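Local coordinates for protein probable aminotransferase (Pseudomonas aeruginosa, PDB 5YKR) that is a probable aminotransferase of the class-III family, a two-subunit protein that carries pyridoxal phosphate covalently bound to a lysine, at residues Phe356-Arg367 and Val379-Tyr388; Phe23-Tyr34 and Gln51-Leu60. All coordinates share one frame; numbering follows the deposited sequence.

In the fold
The two contacts are in series along the chain, contact 2 closing before contact 1 opens, and they remain separate: their centres lie 29 Å apart and their nearest atoms about 11 Å. Contact 1 (356-367 with 379-388) seats helix 349-372 on a hairpin of a three-stranded antiparallel sheet, its centre 17 Å from the centre of the chain. Contact 2 (23-34 with 51-60), farther out at 25 Å, packs the N-terminal helices against the loop that leads into strand 61-65. The second subunit reaches contact 2 but does not touch the segments of contact 1. The cofactor-modified lysine, Lys-286, belongs to neither contact.

Contact 1 of 2, residues Phe356-Arg367 and Val379-Tyr388; sequences FQLAAQLEAGVR and VTRIGARVEY
A beta hairpin, strands 379-382 and 385-388 joined by a type II' turn, carries helix 356-367 on one face, and Glu-363 of the helix meets Arg-381 of the hairpin in a salt bridge. Arg-381 NE donates to Glu-363 OE1 at 2.9 Å; the oxygen lies in the guanidinium plane, yet the nitrogen stands 38° out of the carboxylate plane, the two flat groups being turned 63° against each other. A bend at chi3 carries the guanidinium alongside the helix, where the methyl of Ala-360 lies over one face, toward the rim. Arg-381 NH1 turns back to Gly-383 O at 2.9 Å, tying the group to its own turn.

The other carboxylate oxygen, Glu-363 OE2, takes Arg-367 NH2 on its anti side at 2.8 Å. Arg-367 NH2 also gives a bond to Val-379 O at 3.0 Å, approaching from above the carbonyl plane, while Val-379 CG1 lies over one guanidinium face. Glu-363 is thus gripped by two arginines, one from each segment, and waters link OE2 to Arg-381 N and OE1 to Arg-381 NH2.

The hairpin is two strands of a three-stranded antiparallel sheet that strand 430-432 completes, and the helix packs on one face of it. The helix segment runs 14° from strand 385-388. Val-386 points toward the helix: its CG1, anti to the backbone N, meets Leu-362 CD2 at 3.7 Å, and its CG2 approaches the Ala-359 methyl. Leu-362 also packs on Val-442 and His-445 of helix 439-456. Farther along, Val-366 CG1 reaches both Val-379 CB and Tyr-388 CD2.

At the turn, Gly-383 has a positive phi, which favours glycine, and Gly-383 CA comes within 3.4 Å of Phe-356 CE1. The ring presents its edge to Ala-384 N.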
# COMPACT_ATOMS: atom_id res chain seq x y z
N PHE A 356 -4.23 10.63 -27.44
CA PHE A 356 -4.89 11.96 -27.58
C PHE A 356 -5.82 11.99 -28.80
O PHE A 356 -6.91 12.54 -28.74
CB PHE A 356 -3.87 13.08 -27.78
CG PHE A 356 -2.95 13.35 -26.64
CD1 PHE A 356 -3.23 12.95 -25.35
CD2 PHE A 356 -1.78 14.05 -26.88
CE1 PHE A 356 -2.39 13.25 -24.31
CE2 PHE A 356 -0.89 14.33 -25.86
CZ PHE A 356 -1.22 13.94 -24.55
N GLN A 357 -5.37 11.41 -29.91
CA GLN A 357 -6.22 11.40 -31.10
C GLN A 357 -7.56 10.68 -30.82
O GLN A 357 -8.65 11.15 -31.19
CB GLN A 357 -5.47 10.72 -32.27
CG GLN A 357 -6.28 10.52 -33.53
CD GLN A 357 -5.53 9.69 -34.54
OE1 GLN A 357 -5.87 8.52 -34.80
NE2 GLN A 357 -4.53 10.29 -35.14
N LEU A 358 -7.45 9.51 -30.19
CA LEU A 358 -8.65 8.71 -29.93
C LEU A 358 -9.53 9.38 -28.86
O LEU A 358 -10.76 9.36 -28.98
CB LEU A 358 -8.30 7.25 -29.58
CG LEU A 358 -7.92 6.29 -30.71
CD1 LEU A 358 -9.13 6.03 -31.58
CD2 LEU A 358 -6.85 6.86 -31.60
N ALA A 359 -8.90 9.97 -27.84
CA ALA A 359 -9.66 10.69 -26.81
C ALA A 359 -10.37 11.91 -27.38
O ALA A 359 -11.52 12.20 -27.02
CB ALA A 359 -8.77 11.02 -25.64
N ALA A 360 -9.72 12.63 -28.28
CA ALA A 360 -10.35 13.78 -28.94
C ALA A 360 -11.53 13.36 -29.75
O ALA A 360 -12.55 14.04 -29.74
CB ALA A 360 -9.35 14.50 -29.80
N GLN A 361 -11.43 12.21 -30.43
CA GLN A 361 -12.54 11.67 -31.21
C GLN A 361 -13.72 11.36 -30.26
O GLN A 361 -14.87 11.65 -30.54
CB GLN A 361 -12.09 10.42 -31.98
CG GLN A 361 -13.17 9.67 -32.81
CD GLN A 361 -12.75 8.24 -33.22
OE1 GLN A 361 -11.57 7.89 -33.13
NE2 GLN A 361 -13.72 7.43 -33.68
N LEU A 362 -13.42 10.74 -29.12
CA LEU A 362 -14.45 10.34 -28.17
C LEU A 362 -15.14 11.58 -27.59
O LEU A 362 -16.38 11.64 -27.53
CB LEU A 362 -13.81 9.44 -27.07
CG LEU A 362 -14.81 8.74 -26.14
CD1 LEU A 362 -14.21 7.41 -25.64
CD2 LEU A 362 -15.20 9.64 -24.98
N GLU A 363 -14.33 12.58 -27.21
CA GLU A 363 -14.83 13.85 -26.69
C GLU A 363 -15.76 14.54 -27.71
O GLU A 363 -16.85 14.95 -27.37
CB GLU A 363 -13.65 14.77 -26.39
CG GLU A 363 -14.06 16.18 -25.94
CD GLU A 363 -12.90 17.18 -26.00
OE1 GLU A 363 -11.83 16.86 -26.58
OE2 GLU A 363 -13.08 18.27 -25.44
N ALA A 364 -15.31 14.63 -28.94
CA ALA A 364 -16.10 15.29 -30.00
C ALA A 364 -17.45 14.59 -30.19
O ALA A 364 -18.48 15.26 -30.36
CB ALA A 364 -15.30 15.34 -31.28
N GLY A 365 -17.45 13.26 -30.16
CA GLY A 365 -18.68 12.49 -30.27
C GLY A 365 -19.66 12.75 -29.11
O GLY A 365 -20.83 12.98 -29.32
N VAL A 366 -19.14 12.70 -27.88
CA VAL A 366 -19.98 13.00 -26.73
C VAL A 366 -20.57 14.41 -26.88
O VAL A 366 -21.77 14.64 -26.68
CB VAL A 366 -19.21 12.84 -25.42
CG1 VAL A 366 -20.05 13.30 -24.23
CG2 VAL A 366 -18.85 11.38 -25.18
N ARG A 367 -19.73 15.36 -27.21
CA ARG A 367 -20.19 16.75 -27.29
C ARG A 367 -21.29 16.91 -28.34
O ARG A 367 -22.29 17.58 -28.08
CB ARG A 367 -19.04 17.74 -27.55
CG ARG A 367 -19.51 19.17 -27.33
CD ARG A 367 -18.37 20.16 -27.34
NE ARG A 367 -17.50 20.02 -26.16
CZ ARG A 367 -16.21 19.66 -26.20
NH1 ARG A 367 -15.60 19.45 -27.35
NH2 ARG A 367 -15.56 19.51 -25.07
N VAL A 379 -18.95 18.18 -21.56
CA VAL A 379 -17.84 17.24 -21.56
C VAL A 379 -16.52 17.97 -21.60
O VAL A 379 -16.37 19.00 -22.26
CB VAL A 379 -17.98 16.20 -22.72
CG1 VAL A 379 -17.86 16.81 -24.14
CG2 VAL A 379 -16.97 15.07 -22.59
N THR A 380 -15.54 17.37 -20.89
CA THR A 380 -14.18 17.90 -20.75
C THR A 380 -13.15 16.82 -21.05
O THR A 380 -13.39 15.66 -20.77
CB THR A 380 -13.97 18.44 -19.32
OG1 THR A 380 -14.94 19.47 -19.08
CG2 THR A 380 -12.59 19.01 -19.10
N ARG A 381 -12.00 17.20 -21.62
CA ARG A 381 -10.90 16.26 -21.89
C ARG A 381 -9.59 16.83 -21.34
O ARG A 381 -9.29 18.03 -21.46
CB ARG A 381 -10.77 16.00 -23.40
CG ARG A 381 -9.60 15.08 -23.75
CD ARG A 381 -9.60 14.66 -25.19
NE ARG A 381 -9.23 15.77 -26.07
CZ ARG A 381 -7.99 16.09 -26.41
NH1 ARG A 381 -6.94 15.39 -25.94
NH2 ARG A 381 -7.79 17.10 -27.26
N ILE A 382 -8.82 15.95 -20.70
CA ILE A 382 -7.43 16.22 -20.34
C ILE A 382 -6.60 15.10 -20.94
O ILE A 382 -6.52 13.99 -20.41
CB ILE A 382 -7.18 16.38 -18.82
CG1 ILE A 382 -7.91 15.38 -17.98
CG2 ILE A 382 -7.55 17.78 -18.44
CD1 ILE A 382 -7.30 15.32 -16.59
N GLY A 383 -6.03 15.40 -22.11
CA GLY A 383 -5.23 14.40 -22.79
C GLY A 383 -6.02 13.16 -23.18
O GLY A 383 -6.94 13.25 -23.98
N ALA A 384 -5.66 12.03 -22.59
CA ALA A 384 -6.27 10.74 -22.85
C ALA A 384 -7.57 10.48 -22.10
O ALA A 384 -8.20 9.43 -22.32
CB ALA A 384 -5.29 9.63 -22.54
N ARG A 385 -7.97 11.39 -21.20
CA ARG A 385 -9.06 11.13 -20.27
C ARG A 385 -10.22 12.11 -20.55
O ARG A 385 -9.98 13.31 -20.63
CB ARG A 385 -8.52 11.31 -18.83
CG ARG A 385 -9.44 10.90 -17.71
CD ARG A 385 -8.82 11.25 -16.37
NE ARG A 385 -9.64 10.67 -15.31
CZ ARG A 385 -9.49 9.41 -14.82
NH1 ARG A 385 -8.51 8.62 -15.23
NH2 ARG A 385 -10.38 8.95 -13.98
N VAL A 386 -11.44 11.57 -20.72
CA VAL A 386 -12.61 12.37 -21.13
C VAL A 386 -13.75 12.13 -20.13
O VAL A 386 -14.06 10.97 -19.82
CB VAL A 386 -13.10 11.92 -22.53
CG1 VAL A 386 -14.34 12.67 -22.99
CG2 VAL A 386 -11.96 12.09 -23.55
N GLU A 387 -14.38 13.21 -19.63
CA GLU A 387 -15.49 13.02 -18.68
C GLU A 387 -16.55 14.07 -18.88
O GLU A 387 -16.23 15.25 -19.04
CB GLU A 387 -14.94 13.07 -17.24
CG GLU A 387 -15.98 12.86 -16.15
CD GLU A 387 -15.42 12.28 -14.86
OE1 GLU A 387 -14.16 12.28 -14.70
OE2 GLU A 387 -16.24 11.88 -13.97
N TYR A 388 -17.80 13.63 -18.76
CA TYR A 388 -18.92 14.55 -18.78
C TYR A 388 -19.55 14.72 -17.36
O TYR A 388 -19.31 13.91 -16.43
CB TYR A 388 -19.96 14.18 -19.82
CG TYR A 388 -20.39 12.75 -19.81
CD1 TYR A 388 -21.51 12.32 -19.04
CD2 TYR A 388 -19.74 11.80 -20.58
CE1 TYR A 388 -21.89 11.00 -19.03
CE2 TYR A 388 -20.15 10.47 -20.59
CZ TYR A 388 -21.25 10.10 -19.85
OH TYR A 388 -21.69 8.81 -19.79
O HOH W 1 -11.98 19.61 -23.13
O HOH W 2 -9.92 18.21 -28.75
O HOH W 3 -19.32 20.20 -23.71

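Contact 2 of 2, residues Phe23-Tyr34 and Gln51-Leu60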
# COMPACT_ATOMS: atom_id res chain seq x y z
N PHE A 23 -28.79 -7.81 -17.60
CA PHE A 23 -27.48 -8.11 -17.04
C PHE A 23 -27.49 -9.55 -16.44
O PHE A 23 -26.54 -10.34 -16.64
CB PHE A 23 -27.10 -7.09 -15.98
CG PHE A 23 -25.83 -7.43 -15.28
CD1 PHE A 23 -25.83 -8.32 -14.21
CD2 PHE A 23 -24.63 -6.93 -15.75
CE1 PHE A 23 -24.64 -8.68 -13.60
CE2 PHE A 23 -23.43 -7.30 -15.14
CZ PHE A 23 -23.44 -8.18 -14.06
N ASP A 24 -28.55 -9.88 -15.72
CA ASP A 24 -28.69 -11.22 -15.14
C ASP A 24 -28.70 -12.30 -16.24
O ASP A 24 -28.04 -13.35 -16.12
CB ASP A 24 -29.98 -11.33 -14.33
CG ASP A 24 -30.04 -10.39 -13.13
OD1 ASP A 24 -28.98 -9.97 -12.64
OD2 ASP A 24 -31.20 -10.12 -12.64
N GLU A 25 -29.45 -12.04 -17.31
CA GLU A 25 -29.59 -13.00 -18.40
C GLU A 25 -28.28 -13.23 -19.14
O GLU A 25 -27.98 -14.34 -19.49
CB GLU A 25 -30.64 -12.56 -19.41
CG GLU A 25 -32.07 -12.53 -18.93
CD GLU A 25 -32.99 -11.77 -19.89
OE1 GLU A 25 -32.61 -11.51 -21.09
OE2 GLU A 25 -34.11 -11.41 -19.43
N LEU A 26 -27.52 -12.16 -19.36
CA LEU A 26 -26.27 -12.23 -20.12
C LEU A 26 -25.09 -12.75 -19.34
O LEU A 26 -24.14 -13.24 -19.95
CB LEU A 26 -25.90 -10.81 -20.62
CG LEU A 26 -26.73 -10.25 -21.79
CD1 LEU A 26 -26.37 -8.79 -22.01
CD2 LEU A 26 -26.50 -11.04 -23.08
N HIS A 27 -25.12 -12.62 -18.00
CA HIS A 27 -23.92 -12.96 -17.20
C HIS A 27 -24.18 -14.00 -16.10
O HIS A 27 -23.80 -13.79 -14.95
CB HIS A 27 -23.29 -11.68 -16.65
CG HIS A 27 -23.19 -10.56 -17.64
ND1 HIS A 27 -24.17 -9.59 -17.79
CD2 HIS A 27 -22.23 -10.27 -18.57
CE1 HIS A 27 -23.79 -8.75 -18.74
NE2 HIS A 27 -22.63 -9.14 -19.24
N PRO A 28 -24.75 -15.17 -16.45
CA PRO A 28 -25.14 -16.08 -15.36
C PRO A 28 -23.98 -16.69 -14.57
O PRO A 28 -24.10 -16.92 -13.38
CB PRO A 28 -25.97 -17.16 -16.10
CG PRO A 28 -25.46 -17.14 -17.51
CD PRO A 28 -25.18 -15.67 -17.76
N ARG A 29 -22.87 -16.97 -15.23
CA ARG A 29 -21.74 -17.53 -14.54
C ARG A 29 -21.10 -16.51 -13.58
O ARG A 29 -20.71 -16.89 -12.49
CB ARG A 29 -20.71 -18.09 -15.51
CG ARG A 29 -21.22 -19.25 -16.33
CD ARG A 29 -20.24 -19.68 -17.38
NE ARG A 29 -19.02 -20.23 -16.80
CZ ARG A 29 -18.04 -20.77 -17.52
NH1 ARG A 29 -18.13 -20.88 -18.86
NH2 ARG A 29 -16.98 -21.26 -16.89
N SER A 30 -21.04 -15.23 -13.94
CA SER A 30 -20.58 -14.22 -12.96
C SER A 30 -21.53 -14.14 -11.78
O SER A 30 -21.07 -14.01 -10.65
CB SER A 30 -20.36 -12.85 -13.63
OG SER A 30 -19.14 -12.88 -14.33
N ALA A 31 -22.84 -14.26 -12.04
CA ALA A 31 -23.83 -14.24 -10.94
C ALA A 31 -23.68 -15.43 -10.01
O ALA A 31 -23.77 -15.31 -8.80
CB ALA A 31 -25.24 -14.13 -11.49
N GLN A 32 -23.44 -16.60 -10.58
CA GLN A 32 -23.18 -17.80 -9.79
C GLN A 32 -21.92 -17.62 -8.96
O GLN A 32 -21.87 -17.98 -7.76
CB GLN A 32 -23.09 -19.01 -10.73
CG GLN A 32 -22.67 -20.35 -10.15
CD GLN A 32 -22.62 -21.45 -11.26
OE1 GLN A 32 -22.31 -21.18 -12.46
NE2 GLN A 32 -22.95 -22.69 -10.87
N ALA A 33 -20.89 -17.08 -9.60
CA ALA A 33 -19.64 -16.80 -8.88
C ALA A 33 -19.87 -15.84 -7.71
O ALA A 33 -19.27 -15.99 -6.66
CB ALA A 33 -18.58 -16.26 -9.82
N TYR A 34 -20.71 -14.83 -7.90
CA TYR A 34 -21.01 -13.88 -6.83
C TYR A 34 -21.65 -14.56 -5.63
O TYR A 34 -21.27 -14.28 -4.49
CB TYR A 34 -21.92 -12.76 -7.33
CG TYR A 34 -22.09 -11.62 -6.39
CD1 TYR A 34 -21.02 -10.88 -5.94
CD2 TYR A 34 -23.37 -11.26 -5.92
CE1 TYR A 34 -21.20 -9.81 -5.07
CE2 TYR A 34 -23.55 -10.19 -5.07
CZ TYR A 34 -22.46 -9.47 -4.63
OH TYR A 34 -22.68 -8.43 -3.76
N GLN A 51 -18.09 -4.15 -5.69
CA GLN A 51 -19.55 -4.28 -5.58
C GLN A 51 -20.31 -3.11 -6.27
O GLN A 51 -21.52 -3.17 -6.46
CB GLN A 51 -19.92 -4.41 -4.10
CG GLN A 51 -21.07 -5.25 -3.76
CD GLN A 51 -21.31 -5.27 -2.26
OE1 GLN A 51 -21.21 -4.24 -1.56
NE2 GLN A 51 -21.70 -6.44 -1.77
N GLN A 52 -19.58 -2.07 -6.65
CA GLN A 52 -20.17 -0.83 -7.10
C GLN A 52 -20.23 -0.70 -8.61
O GLN A 52 -20.69 0.34 -9.10
CB GLN A 52 -19.46 0.41 -6.48
CG GLN A 52 -19.50 0.31 -4.97
CD GLN A 52 -18.90 1.46 -4.24
OE1 GLN A 52 -18.82 2.55 -4.75
NE2 GLN A 52 -18.49 1.19 -2.98
N TRP A 53 -19.82 -1.72 -9.35
CA TRP A 53 -20.20 -1.80 -10.75
C TRP A 53 -21.73 -1.85 -10.84
O TRP A 53 -22.40 -2.32 -9.97
CB TRP A 53 -19.55 -3.01 -11.39
CG TRP A 53 -18.06 -2.89 -11.63
CD1 TRP A 53 -17.06 -3.24 -10.75
CD2 TRP A 53 -17.39 -2.48 -12.82
NE1 TRP A 53 -15.83 -3.01 -11.29
CE2 TRP A 53 -16.00 -2.57 -12.57
CE3 TRP A 53 -17.83 -2.07 -14.09
CZ2 TRP A 53 -15.06 -2.27 -13.54
CZ3 TRP A 53 -16.87 -1.74 -15.04
CH2 TRP A 53 -15.52 -1.86 -14.77
N PRO A 54 -22.31 -1.39 -11.96
CA PRO A 54 -23.76 -1.40 -12.03
C PRO A 54 -24.13 -2.88 -12.45
O PRO A 54 -23.31 -3.64 -12.95
CB PRO A 54 -24.01 -0.40 -13.11
CG PRO A 54 -22.87 -0.60 -14.05
CD PRO A 54 -21.68 -0.79 -13.14
N GLY A 55 -25.30 -3.28 -12.25
CA GLY A 55 -25.51 -4.70 -12.40
C GLY A 55 -25.48 -5.32 -11.05
O GLY A 55 -25.00 -4.76 -10.06
N ASN A 56 -25.98 -6.52 -11.00
CA ASN A 56 -26.23 -7.13 -9.73
C ASN A 56 -25.02 -7.84 -9.13
O ASN A 56 -25.03 -8.17 -7.95
CB ASN A 56 -27.45 -8.01 -9.86
CG ASN A 56 -28.74 -7.20 -10.00
OD1 ASN A 56 -28.97 -6.24 -9.24
ND2 ASN A 56 -29.58 -7.58 -10.95
N CYS A 57 -23.95 -7.95 -9.90
CA CYS A 57 -22.67 -8.43 -9.37
C CYS A 57 -21.54 -7.94 -10.25
O CYS A 57 -21.77 -7.60 -11.41
CB CYS A 57 -22.63 -9.97 -9.35
SG CYS A 57 -22.84 -10.74 -10.98
N PRO A 58 -20.29 -7.91 -9.71
CA PRO A 58 -19.17 -7.63 -10.58
C PRO A 58 -18.94 -8.78 -11.58
O PRO A 58 -19.14 -9.96 -11.25
CB PRO A 58 -17.97 -7.54 -9.64
CG PRO A 58 -18.38 -8.24 -8.43
CD PRO A 58 -19.86 -8.07 -8.31
N LEU A 59 -18.53 -8.41 -12.79
CA LEU A 59 -18.09 -9.44 -13.75
C LEU A 59 -16.82 -10.14 -13.25
O LEU A 59 -15.93 -9.48 -12.74
CB LEU A 59 -17.80 -8.79 -15.08
CG LEU A 59 -18.91 -8.01 -15.80
CD1 LEU A 59 -18.29 -7.29 -16.99
CD2 LEU A 59 -20.02 -8.95 -16.19
N LEU A 60 -16.74 -11.46 -13.48
CA LEU A 60 -15.47 -12.17 -13.34
C LEU A 60 -14.78 -12.19 -14.71
O LEU A 60 -15.37 -12.57 -15.73
CB LEU A 60 -15.57 -13.59 -12.79
CG LEU A 60 -15.45 -13.72 -11.27
CD1 LEU A 60 -16.72 -13.13 -10.66
CD2 LEU A 60 -15.26 -15.15 -10.83
O HOH W 4 -32.55 -7.59 -11.75
O HOH W 5 -19.40 -11.83 -9.27
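Tyr-34 leaves its helix toward the loop 51-60, and Tyr-34 CB already lies 3.5 Å from Cys-57 CB. With CG anti to the backbone N (chi1 -170°), the ring spreads beneath that same methylene: Cys-57 CB sits over one face, 3.9 Å from the Tyr-34 ring centroid, as a CH-pi contact. Along one side of the ring, CD1 and CE1 meet Pro-58 CD; along the other, CE2 approaches Asn-56 O. At the tip, Tyr-34 OH accepts a bond from Gln-51 NE2 at 3.0 Å, with ring and amide planes 68° apart. Gln-51 NE2 also binds His-313 of the second subunit.

The loop runs past the junction of helix 9-26 and helix 28-37 on its way to strand 61-65, at the interface with the second subunit. Gly-55 CA lies over the centre of the Phe-23 ring, 9° off the normal, whereas His-27 ND1 lies over the opposite face, toward the rim, and Cys-57 SG stands at the edge, 5.0 Å from the Phe-23 centroid. Leu-59 CD2 packs over the imidazole of His-27. Two nearly straight bonds join the segments: Asn-56 ND2 to the syn side of Asp-24 OD1 (3.0 Å), and Leu-60 N to Ser-30 OG (2.9 Å).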